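Local coordinates for GTP-binding protein (Pyrococcus horikoshii, PDB 1WXQ), which is of unknown function but, as a member of the OBG-type P-loop GTPases, probably binds GTP and may hydrolyse nucleotide, at residues K155-L159 against Q160-L164; I175-N178 against E179-W183; F356-H359 against T360-K364; T196-Q200 against D201-A205. All coordinates share one frame; numbering follows the deposited sequence.

Contact 1: residues K155-L159 against Q160-L164; sequences KRIKL and QKIKL
Ile157 meets Ile162 across a tight reversal of the chain, the two branched side chains crossing at a slant. CB of Ile157 already stands 4.1 Å from CB of Ile162. From there its branches divide the neighbour between them: CG1 lies 3.8 Å from CD1 of Ile162, while CG2, set anti to the backbone N, reaches CB of Ile162 at 3.5 Å. Beyond these branches the residue is buried against Ala167 of helix 164-171. The turn joins helix 151-154 to helix 164-171, with Lys163 as the N-cap of the second, and Ile162 also touches Ala167; a pair of beta-branched apolar residues thus suits the inner side of a largely polar, exposed loop. An alanine in place of Ile157 would lose both branches and is likely to leave a gap between Ile162 and Ala167. CD1 of Ile162 lies over one face of the Arg156 guanidinium, 4.2 Å above its plane and offset toward the rim. Gln160 crosses the same arginine at an angle, NE2 being 3.4 Å from CD of Arg156, with the amide and guanidinium planes 60° apart. Lys158 turns away from the turn, and its NZ forms a salt bridge with Asp194.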
loop_
_atom_site.group_PDB
_atom_site.type_symbol
_atom_site.label_atom_id
_atom_site.label_comp_id
_atom_site.label_asym_id
_atom_site.label_seq_id
_atom_site.Cartn_x
_atom_site.Cartn_y
_atom_site.Cartn_z
ATOM N N LYS A 155 9.311 22.324 25.225
ATOM C CA LYS A 155 10.321 23.124 25.892
ATOM C C LYS A 155 11.646 22.359 26.054
ATOM O O LYS A 155 12.689 22.926 26.348
ATOM C CB LYS A 155 9.781 23.514 27.264
ATOM C CG LYS A 155 8.443 24.245 27.163
ATOM C CD LYS A 155 8.122 25.041 28.423
ATOM C CE LYS A 155 7.312 24.227 29.437
ATOM N NZ LYS A 155 6.329 25.094 30.074
ATOM N N ARG A 156 11.596 21.024 25.880
ATOM C CA ARG A 156 12.846 20.266 25.880
ATOM C C ARG A 156 13.593 20.377 24.544
ATOM O O ARG A 156 14.327 19.487 24.137
ATOM C CB ARG A 156 12.514 18.801 26.170
ATOM C CG ARG A 156 13.697 18.046 26.774
ATOM C CD ARG A 156 14.269 17.002 25.808
ATOM N NE ARG A 156 13.217 16.485 24.927
ATOM C CZ ARG A 156 13.487 15.365 24.232
ATOM N NH1 ARG A 156 14.659 14.769 24.364
ATOM N NH2 ARG A 156 12.564 14.859 23.408
ATOM N N ILE A 157 13.178 21.452 23.837
ATOM C CA ILE A 157 13.516 21.506 22.417
ATOM C C ILE A 157 13.601 22.945 21.902
ATOM O O ILE A 157 14.129 23.231 20.838
ATOM C CB ILE A 157 12.455 20.718 21.647
ATOM C CG1 ILE A 157 12.568 19.231 21.996
ATOM C CG2 ILE A 157 12.672 20.870 20.127
ATOM C CD1 ILE A 157 11.369 18.544 21.580
ATOM N N LYS A 158 13.005 23.862 22.692
ATOM C CA LYS A 158 13.068 25.279 22.382
ATOM C C LYS A 158 14.347 25.899 22.931
ATOM O O LYS A 158 14.821 26.928 22.474
ATOM C CB LYS A 158 11.848 25.955 23.004
ATOM C CG LYS A 158 11.727 27.425 22.595
ATOM C CD LYS A 158 11.027 28.269 23.661
ATOM C CE LYS A 158 10.957 29.750 23.282
ATOM N NZ LYS A 158 9.568 30.123 23.017
ATOM N N LEU A 159 14.882 25.248 23.980
ATOM C CA LEU A 159 16.140 25.708 24.548
ATOM C C LEU A 159 17.278 24.750 24.200
ATOM O O LEU A 159 18.409 25.142 23.941
ATOM C CB LEU A 159 15.990 25.784 26.063
ATOM C CG LEU A 159 17.264 26.240 26.764
ATOM C CD1 LEU A 159 17.102 26.326 28.282
ATOM C CD2 LEU A 159 18.433 25.288 26.512
ATOM N N GLN A 160 16.956 23.441 24.245
ATOM C CA GLN A 160 17.905 22.465 23.725
ATOM C C GLN A 160 18.037 22.619 22.208
ATOM O O GLN A 160 18.892 22.035 21.562
ATOM C CB GLN A 160 17.406 21.062 24.079
ATOM C CG GLN A 160 18.277 20.378 25.138
ATOM C CD GLN A 160 17.803 18.957 25.349
ATOM O OE1 GLN A 160 18.162 18.270 26.293
ATOM N NE2 GLN A 160 16.971 18.515 24.388
ATOM N N LYS A 161 17.104 23.411 21.641
ATOM C CA LYS A 161 17.234 23.816 20.244
ATOM C C LYS A 161 17.143 22.643 19.261
ATOM O O LYS A 161 17.568 22.721 18.115
ATOM C CB LYS A 161 18.590 24.502 20.077
ATOM C CG LYS A 161 18.756 25.715 20.998
ATOM C CD LYS A 161 17.956 26.928 20.518
ATOM C CE LYS A 161 18.122 28.143 21.436
ATOM N NZ LYS A 161 17.335 29.261 20.922
ATOM N N ILE A 162 16.600 21.511 19.745
ATOM C CA ILE A 162 16.487 20.349 18.864
ATOM C C ILE A 162 15.758 20.686 17.559
ATOM O O ILE A 162 15.056 21.683 17.451
ATOM C CB ILE A 162 15.739 19.250 19.621
ATOM C CG1 ILE A 162 16.685 18.537 20.586
ATOM C CG2 ILE A 162 15.206 18.201 18.624
ATOM C CD1 ILE A 162 15.959 17.518 21.464
ATOM N N LYS A 163 16.008 19.807 16.571
ATOM C CA LYS A 163 15.322 19.923 15.303
ATOM C C LYS A 163 13.910 19.331 15.401
ATOM O O LYS A 163 13.733 18.155 15.695
ATOM C CB LYS A 163 16.243 19.212 14.283
ATOM C CG LYS A 163 15.920 19.476 12.809
ATOM C CD LYS A 163 16.583 20.770 12.275
ATOM C CE LYS A 163 16.867 20.694 10.774
ATOM N NZ LYS A 163 17.952 19.735 10.486
ATOM N N LEU A 164 12.937 20.251 15.246
ATOM C CA LEU A 164 11.547 19.912 15.548
ATOM C C LEU A 164 11.046 18.700 14.756
ATOM O O LEU A 164 10.584 17.711 15.310
ATOM C CB LEU A 164 10.683 21.131 15.238
ATOM C CG LEU A 164 9.200 20.876 15.509
ATOM C CD1 LEU A 164 8.923 20.567 16.982
ATOM C CD2 LEU A 164 8.317 22.069 15.146
#

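Contact 2: residues I175-N178 against E179-W183; sequences IGVN and ENDVW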
loop_
_atom_site.group_PDB
_atom_site.type_symbol
_atom_site.label_atom_id
_atom_site.label_comp_id
_atom_site.label_asym_id
_atom_site.label_seq_id
_atom_site.Cartn_x
_atom_site.Cartn_y
_atom_site.Cartn_z
ATOM N N ILE A 175 5.435 4.505 14.222
ATOM C CA ILE A 175 4.351 4.276 13.285
ATOM C C ILE A 175 4.821 4.271 11.831
ATOM O O ILE A 175 4.071 3.918 10.925
ATOM C CB ILE A 175 3.225 5.320 13.487
ATOM C CG1 ILE A 175 2.655 5.188 14.901
ATOM C CG2 ILE A 175 2.096 5.097 12.489
ATOM C CD1 ILE A 175 3.519 5.799 15.980
ATOM N N GLY A 176 6.075 4.648 11.614
ATOM C CA GLY A 176 6.608 4.662 10.262
ATOM C C GLY A 176 6.845 6.051 9.698
ATOM O O GLY A 176 7.071 6.202 8.501
ATOM N N VAL A 177 6.815 7.071 10.545
ATOM C CA VAL A 177 7.015 8.447 10.084
ATOM C C VAL A 177 8.508 8.842 9.849
ATOM O O VAL A 177 9.340 8.550 10.693
ATOM C CB VAL A 177 6.384 9.425 11.111
ATOM C CG1 VAL A 177 6.667 10.854 10.699
ATOM C CG2 VAL A 177 4.872 9.204 11.223
ATOM N N ASN A 178 8.829 9.480 8.710
ATOM C CA ASN A 178 10.073 10.004 8.242
ATOM C C ASN A 178 10.236 11.363 8.856
ATOM O O ASN A 178 9.283 12.113 9.030
ATOM C CB ASN A 178 10.001 10.124 6.718
ATOM C CG ASN A 178 10.953 9.138 6.093
ATOM O OD1 ASN A 178 12.142 9.397 5.930
ATOM N ND2 ASN A 178 10.401 7.966 5.734
ATOM N N GLU A 179 11.465 11.832 8.935
ATOM C CA GLU A 179 11.717 13.192 9.274
ATOM C C GLU A 179 11.281 14.012 8.064
ATOM O O GLU A 179 11.053 15.204 8.199
ATOM C CB GLU A 179 13.196 13.424 9.513
ATOM C CG GLU A 179 13.463 14.861 9.901
ATOM C CD GLU A 179 14.928 15.137 10.178
ATOM O OE1 GLU A 179 15.563 14.345 10.922
ATOM O OE2 GLU A 179 15.438 16.154 9.655
ATOM N N ASN A 180 11.191 13.396 6.881
ATOM C CA ASN A 180 10.765 14.134 5.688
ATOM C C ASN A 180 9.258 14.310 5.707
ATOM O O ASN A 180 8.752 15.342 5.276
ATOM C CB ASN A 180 11.174 13.414 4.396
ATOM C CG ASN A 180 10.517 14.016 3.157
ATOM O OD1 ASN A 180 9.758 13.344 2.448
ATOM N ND2 ASN A 180 10.804 15.286 2.895
ATOM N N ASP A 181 8.544 13.303 6.209
ATOM C CA ASP A 181 7.083 13.379 6.268
ATOM C C ASP A 181 6.716 14.512 7.220
ATOM O O ASP A 181 5.807 15.300 6.954
ATOM C CB ASP A 181 6.467 12.060 6.773
ATOM C CG ASP A 181 6.833 10.860 5.909
ATOM O OD1 ASP A 181 6.849 10.987 4.669
ATOM O OD2 ASP A 181 7.094 9.774 6.469
ATOM N N VAL A 182 7.446 14.586 8.328
ATOM C CA VAL A 182 7.222 15.616 9.329
ATOM C C VAL A 182 7.509 16.983 8.728
ATOM O O VAL A 182 6.731 17.923 8.892
ATOM C CB VAL A 182 8.140 15.423 10.554
ATOM C CG1 VAL A 182 7.961 16.565 11.511
ATOM C CG2 VAL A 182 7.840 14.092 11.238
ATOM N N TRP A 183 8.626 17.096 8.022
ATOM C CA TRP A 183 8.993 18.366 7.413
ATOM C C TRP A 183 7.891 18.909 6.492
ATOM O O TRP A 183 7.523 20.076 6.560
ATOM C CB TRP A 183 10.302 18.215 6.612
ATOM C CG TRP A 183 10.832 19.529 6.191
ATOM C CD1 TRP A 183 11.633 20.359 6.921
ATOM C CD2 TRP A 183 10.463 20.259 5.020
ATOM N NE1 TRP A 183 11.776 21.570 6.285
ATOM C CE2 TRP A 183 11.066 21.536 5.112
ATOM C CE3 TRP A 183 9.673 19.963 3.901
ATOM C CZ2 TRP A 183 10.903 22.516 4.132
ATOM C CZ3 TRP A 183 9.509 20.940 2.925
ATOM C CH2 TRP A 183 10.124 22.201 3.050
#
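Asp181 leans back from the first turn of helix 179-188 toward Asn178, the residue at the N-cap. The two side chains cross at a slant, with carboxylate and amide planes 82° apart, nearly perpendicular. The side chain of Asn178 makes no capping bond; the side-chain to backbone bond comes from Asp181, the third helical residue. Its OD2 takes the backbone N-H of Asn178, at 2.8 Å from N, and the N-H points nearly straight at it. The donor approaches from above the carboxylate plane, 36° out of it. The torsion behind this places CG of Asp181 anti to its own carbonyl carbon (chi1 -58°), which swings the carboxylate back past the start of the helix.

On another side, Val177 and Val182 cross at about a right angle and touch through one methyl each, CG1 of Val177 lying 3.5 Å from CG2 of Val182. This joins the residue before the N-cap to the fourth helical residue, the hydrophobic staple, and suits two compact side chains. Val177 also rests on Ile210 and Asn214 of helix 200-214, and Val182 on Glu165 of helix 164-171. The backbone closes the turn as Val182 N donates to Asn178 O at 3.2 Å. Without its carboxylate, as with an alanine here, Asp181 would probably leave the Asn178 N-H lacking its acceptor and the entry to the helix less firmly set. A negative carboxylate beside the N-terminal turn is also likely to interact well with the positive end of the helix dipole.

Contact 3: residues F356-H359 against T360-K364; sequences FKVH and TDLGK
Phe356 folds its ring over Gly363 where two short helices, 351-358 and 360-364, follow each other, separated by one non-helical residue, within the TGS domain, a member of the ubiquitin-like beta-grasp group. His359 is that residue: its extended backbone ends the first helix and serves as the N-cap of the second.

The aromatic contact is a CH-pi interaction. CA of Gly363 sits over the middle of the Phe356 ring, 3.6 Å from its centroid and only 8° off the normal. Glycine is well suited here, because a beta carbon would point into the ring and collide with it. On one flank of the ring, CE1 of Phe356 comes within 3.4 Å of the Thr360 carbonyl oxygen, at an oblique approach.

Apolar packing is a smaller matter. Val358 and Leu362 meet at a slant, CD2 of Leu362 lying 3.7 Å from CB of Val358 and touching both its methyls more loosely, so one leucine methyl rests against the valine.

Among polar contacts, the clear bond is from the backbone: Gly363 N donates to His359 O at 3.1 Å, closing the first turn of the second helix. The imidazole of His359 and the carboxylate of Asp361 run side by side and point the same way, with planes 76° apart, both on the exposed side. From within the short helix, Leu362 O accepts a hydrogen bond from Ser394 OG, connecting it with strand 388-394. The aliphatic chain of Lys364 also approaches the ring, its CD 4.0 Å from CZ of Phe356.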
loop_
_atom_site.group_PDB
_atom_site.type_symbol
_atom_site.label_atom_id
_atom_site.label_comp_id
_atom_site.label_asym_id
_atom_site.label_seq_id
_atom_site.Cartn_x
_atom_site.Cartn_y
_atom_site.Cartn_z
ATOM N N PHE A 356 21.354 0.466 -3.020
ATOM C CA PHE A 356 21.212 0.232 -1.584
ATOM C C PHE A 356 20.226 -0.874 -1.246
ATOM O O PHE A 356 20.427 -1.617 -0.278
ATOM C CB PHE A 356 20.846 1.530 -0.857
ATOM C CG PHE A 356 22.032 2.417 -0.595
ATOM C CD1 PHE A 356 22.977 2.070 0.367
ATOM C CD2 PHE A 356 22.224 3.587 -1.322
ATOM C CE1 PHE A 356 24.095 2.882 0.598
ATOM C CE2 PHE A 356 23.340 4.402 -1.094
ATOM C CZ PHE A 356 24.274 4.044 -0.132
ATOM N N LYS A 357 19.168 -1.004 -2.035
ATOM C CA LYS A 357 18.221 -2.073 -1.779
ATOM C C LYS A 357 18.964 -3.402 -1.816
ATOM O O LYS A 357 18.678 -4.293 -1.022
ATOM C CB LYS A 357 17.094 -2.080 -2.818
ATOM C CG LYS A 357 15.974 -1.124 -2.502
ATOM C CD LYS A 357 15.467 -1.322 -1.083
ATOM C CE LYS A 357 14.206 -0.502 -0.842
ATOM N NZ LYS A 357 13.134 -0.885 -1.815
ATOM N N VAL A 358 19.922 -3.526 -2.736
ATOM C CA VAL A 358 20.704 -4.750 -2.844
ATOM C C VAL A 358 21.657 -4.827 -1.646
ATOM O O VAL A 358 21.524 -5.711 -0.796
ATOM C CB VAL A 358 21.545 -4.800 -4.154
ATOM C CG1 VAL A 358 22.221 -6.176 -4.281
ATOM C CG2 VAL A 358 20.666 -4.513 -5.371
ATOM N N HIS A 359 22.609 -3.901 -1.561
ATOM C CA HIS A 359 23.550 -3.928 -0.447
ATOM C C HIS A 359 24.261 -2.604 -0.175
ATOM O O HIS A 359 24.581 -1.862 -1.100
ATOM C CB HIS A 359 24.593 -5.020 -0.689
ATOM C CG HIS A 359 25.379 -5.387 0.530
ATOM N ND1 HIS A 359 24.782 -5.815 1.698
ATOM C CD2 HIS A 359 26.715 -5.430 0.751
ATOM C CE1 HIS A 359 25.718 -6.110 2.585
ATOM N NE2 HIS A 359 26.899 -5.885 2.035
ATOM N N THR A 360 24.506 -2.335 1.107
ATOM C CA THR A 360 25.189 -1.126 1.562
ATOM C C THR A 360 26.376 -0.724 0.678
ATOM O O THR A 360 26.419 0.400 0.163
ATOM C CB THR A 360 25.725 -1.290 3.027
ATOM O OG1 THR A 360 24.641 -1.241 3.957
ATOM C CG2 THR A 360 26.711 -0.182 3.373
ATOM N N ASP A 361 27.339 -1.632 0.514
ATOM C CA ASP A 361 28.526 -1.332 -0.279
ATOM C C ASP A 361 28.222 -1.001 -1.728
ATOM O O ASP A 361 28.779 -0.055 -2.277
ATOM C CB ASP A 361 29.510 -2.491 -0.207
ATOM C CG ASP A 361 29.837 -2.865 1.206
ATOM O OD1 ASP A 361 30.183 -1.953 1.982
ATOM O OD2 ASP A 361 29.746 -4.064 1.547
ATOM N N LEU A 362 27.345 -1.778 -2.352
ATOM C CA LEU A 362 26.987 -1.498 -3.733
ATOM C C LEU A 362 26.581 -0.034 -3.800
ATOM O O LEU A 362 27.018 0.706 -4.677
ATOM C CB LEU A 362 25.816 -2.373 -4.187
ATOM C CG LEU A 362 25.713 -2.699 -5.685
ATOM C CD1 LEU A 362 26.943 -3.510 -6.093
ATOM C CD2 LEU A 362 24.434 -3.497 -5.991
ATOM N N GLY A 363 25.752 0.380 -2.847
ATOM C CA GLY A 363 25.299 1.758 -2.803
ATOM C C GLY A 363 26.436 2.726 -2.536
ATOM O O GLY A 363 26.541 3.786 -3.159
ATOM N N LYS A 364 27.301 2.364 -1.601
ATOM C CA LYS A 364 28.420 3.226 -1.270
ATOM C C LYS A 364 29.405 3.367 -2.420
ATOM O O LYS A 364 29.746 4.481 -2.816
ATOM C CB LYS A 364 29.131 2.704 -0.023
ATOM C CG LYS A 364 28.326 2.905 1.245
ATOM C CD LYS A 364 27.961 4.377 1.422
ATOM C CE LYS A 364 27.440 4.658 2.813
ATOM N NZ LYS A 364 27.154 6.101 3.001
#

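Contact 4: residues T196-Q200 against D201-A205; sequences TKWSQ and DDLLA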
loop_
_atom_site.group_PDB
_atom_site.type_symbol
_atom_site.label_atom_id
_atom_site.label_comp_id
_atom_site.label_asym_id
_atom_site.label_seq_id
_atom_site.Cartn_x
_atom_site.Cartn_y
_atom_site.Cartn_z
ATOM N N THR A 196 6.500 25.169 21.200
ATOM C CA THR A 196 5.734 25.866 22.237
ATOM C C THR A 196 4.653 26.780 21.657
ATOM O O THR A 196 3.728 27.186 22.368
ATOM C CB THR A 196 6.641 26.739 23.140
ATOM O OG1 THR A 196 7.117 27.873 22.391
ATOM C CG2 THR A 196 7.822 25.921 23.666
ATOM N N LYS A 197 4.783 27.119 20.378
ATOM C CA LYS A 197 3.800 27.970 19.714
ATOM C C LYS A 197 2.628 27.149 19.142
ATOM O O LYS A 197 1.582 27.703 18.820
ATOM C CB LYS A 197 4.463 28.768 18.583
ATOM C CG LYS A 197 5.382 29.861 19.098
ATOM C CD LYS A 197 5.163 30.198 20.564
ATOM C CE LYS A 197 6.402 30.874 21.143
ATOM N NZ LYS A 197 6.429 32.358 20.935
ATOM N N TRP A 198 2.814 25.836 19.013
ATOM C CA TRP A 198 1.778 24.940 18.486
ATOM C C TRP A 198 0.543 24.864 19.380
ATOM O O TRP A 198 0.668 24.705 20.600
ATOM C CB TRP A 198 2.334 23.516 18.316
ATOM C CG TRP A 198 3.241 23.337 17.120
ATOM C CD1 TRP A 198 4.169 24.231 16.655
ATOM C CD2 TRP A 198 3.331 22.185 16.266
ATOM N NE1 TRP A 198 4.826 23.708 15.572
ATOM C CE2 TRP A 198 4.337 22.455 15.310
ATOM C CE3 TRP A 198 2.665 20.951 16.217
ATOM C CZ2 TRP A 198 4.694 21.531 14.312
ATOM C CZ3 TRP A 198 3.019 20.035 15.229
ATOM C CH2 TRP A 198 4.025 20.333 14.291
ATOM N N SER A 199 -0.641 24.961 18.767
ATOM C CA SER A 199 -1.903 24.876 19.494
ATOM C C SER A 199 -2.514 23.480 19.319
ATOM O O SER A 199 -2.026 22.687 18.526
ATOM C CB SER A 199 -2.894 25.927 18.989
ATOM O OG SER A 199 -3.533 25.520 17.785
ATOM N N GLN A 200 -3.573 23.178 20.066
ATOM C CA GLN A 200 -4.217 21.874 19.953
ATOM C C GLN A 200 -4.749 21.700 18.548
ATOM O O GLN A 200 -4.680 20.614 17.987
ATOM C CB GLN A 200 -5.351 21.744 20.969
ATOM C CG GLN A 200 -4.834 21.639 22.372
ATOM C CD GLN A 200 -3.886 20.464 22.546
ATOM O OE1 GLN A 200 -4.011 19.450 21.856
ATOM N NE2 GLN A 200 -2.925 20.599 23.459
ATOM N N ASP A 201 -5.266 22.784 17.982
ATOM C CA ASP A 201 -5.795 22.748 16.628
ATOM C C ASP A 201 -4.692 22.352 15.684
ATOM O O ASP A 201 -4.930 21.602 14.728
ATOM C CB ASP A 201 -6.353 24.109 16.225
ATOM C CG ASP A 201 -7.679 24.409 16.896
ATOM O OD1 ASP A 201 -8.738 23.917 16.423
ATOM O OD2 ASP A 201 -7.653 25.131 17.915
ATOM N N ASP A 202 -3.490 22.858 15.955
ATOM C CA ASP A 202 -2.320 22.542 15.135
ATOM C C ASP A 202 -1.988 21.061 15.246
ATOM O O ASP A 202 -1.679 20.401 14.263
ATOM C CB ASP A 202 -1.104 23.353 15.596
ATOM C CG ASP A 202 -1.350 24.848 15.553
ATOM O OD1 ASP A 202 -1.935 25.318 14.568
ATOM O OD2 ASP A 202 -0.948 25.556 16.501
ATOM N N LEU A 203 -2.065 20.540 16.457
ATOM C CA LEU A 203 -1.762 19.149 16.683
ATOM C C LEU A 203 -2.710 18.179 15.972
ATOM O O LEU A 203 -2.267 17.275 15.251
ATOM C CB LEU A 203 -1.732 18.883 18.178
ATOM C CG LEU A 203 -0.463 19.372 18.870
ATOM C CD1 LEU A 203 -0.614 19.315 20.389
ATOM C CD2 LEU A 203 0.682 18.500 18.413
ATOM N N LEU A 204 -4.011 18.366 16.161
ATOM C CA LEU A 204 -4.988 17.487 15.524
ATOM C C LEU A 204 -4.847 17.595 13.992
ATOM O O LEU A 204 -4.827 16.582 13.268
ATOM C CB LEU A 204 -6.396 17.879 15.969
ATOM C CG LEU A 204 -7.527 17.117 15.302
ATOM C CD1 LEU A 204 -7.257 15.641 15.401
ATOM C CD2 LEU A 204 -8.852 17.467 15.981
ATOM N N ALA A 205 -4.726 18.827 13.509
ATOM C CA ALA A 205 -4.580 19.056 12.076
ATOM C C ALA A 205 -3.292 18.405 11.585
ATOM O O ALA A 205 -3.250 17.811 10.510
ATOM C CB ALA A 205 -4.546 20.548 11.781
#
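Ser199 and Asp202 hold each other at the start of helix 200-214 in a capping box. Ser199 is the N-cap, and its OG accepts from Asp202 N at 3.2 Å; in return OD2 of Asp202 accepts from the Ser199 N-H. That second bond is modelled very short, so its exact length is doubtful, though the pairing is plain. The hydroxyl also makes a weak bond to the same OD2, at 2.9 Å from OG. Serine suits the place because its short hydroxyl, with OG between the backbone N and the carbonyl carbon (chi1 80°), can reach the amide of the third residue beyond it.

The tight side lies behind the box. Trp198 and Leu203, the residue before the N-cap and the fourth helical residue, form a hydrophobic staple. They cross at about a right angle, and CD2 of Leu203 meets the edge of the indole near its plane, 3.8 Å from CE3 of Trp198. Trp198 is buried among Leu164, Ile168 and Phe206, the last edge-to-face, while its NE1 donates to Pro192 O. Leu203 presses on Tyr143, Leu146 and Ser147 of helix 127-147.

The opposite character belongs to Gln200, Asp201 and Lys197, which are exposed. Gln200 touches Leu203 loosely, OE1 standing 3.7 Å from its CD1, and that oxygen is hydrogen-bonded to Tyr143 and Ser147. Leu204 N donates to Gln200 O at 3.0 Å, continuing the helix.

Because the bonding of Ser199 and Asp202 runs both ways, each side chain supplies an acceptor to the other residue's amide.

Overall arrangement
Followed from the N terminus, the contacts come in series and none nests in or crosses another. Contact 1 closes the loop between helix 151-154 and helix 164-171; contact 2 then opens helix 179-188, and contact 4 opens helix 200-214. These three lie on the same side of the chain's centre, within the OBG-type G range. Contacts 1 and 4 touch, through Leu164 against Trp198 and Lys155 against Thr196, so the loop and the later helix start are packed together. Contact 2 lies about 17 Å from contact 4, centre to centre. Contact 3 comes last, linking helix 351-358 to helix 360-364 in the TGS domain, with its centre about 40 Å from that of contact 4.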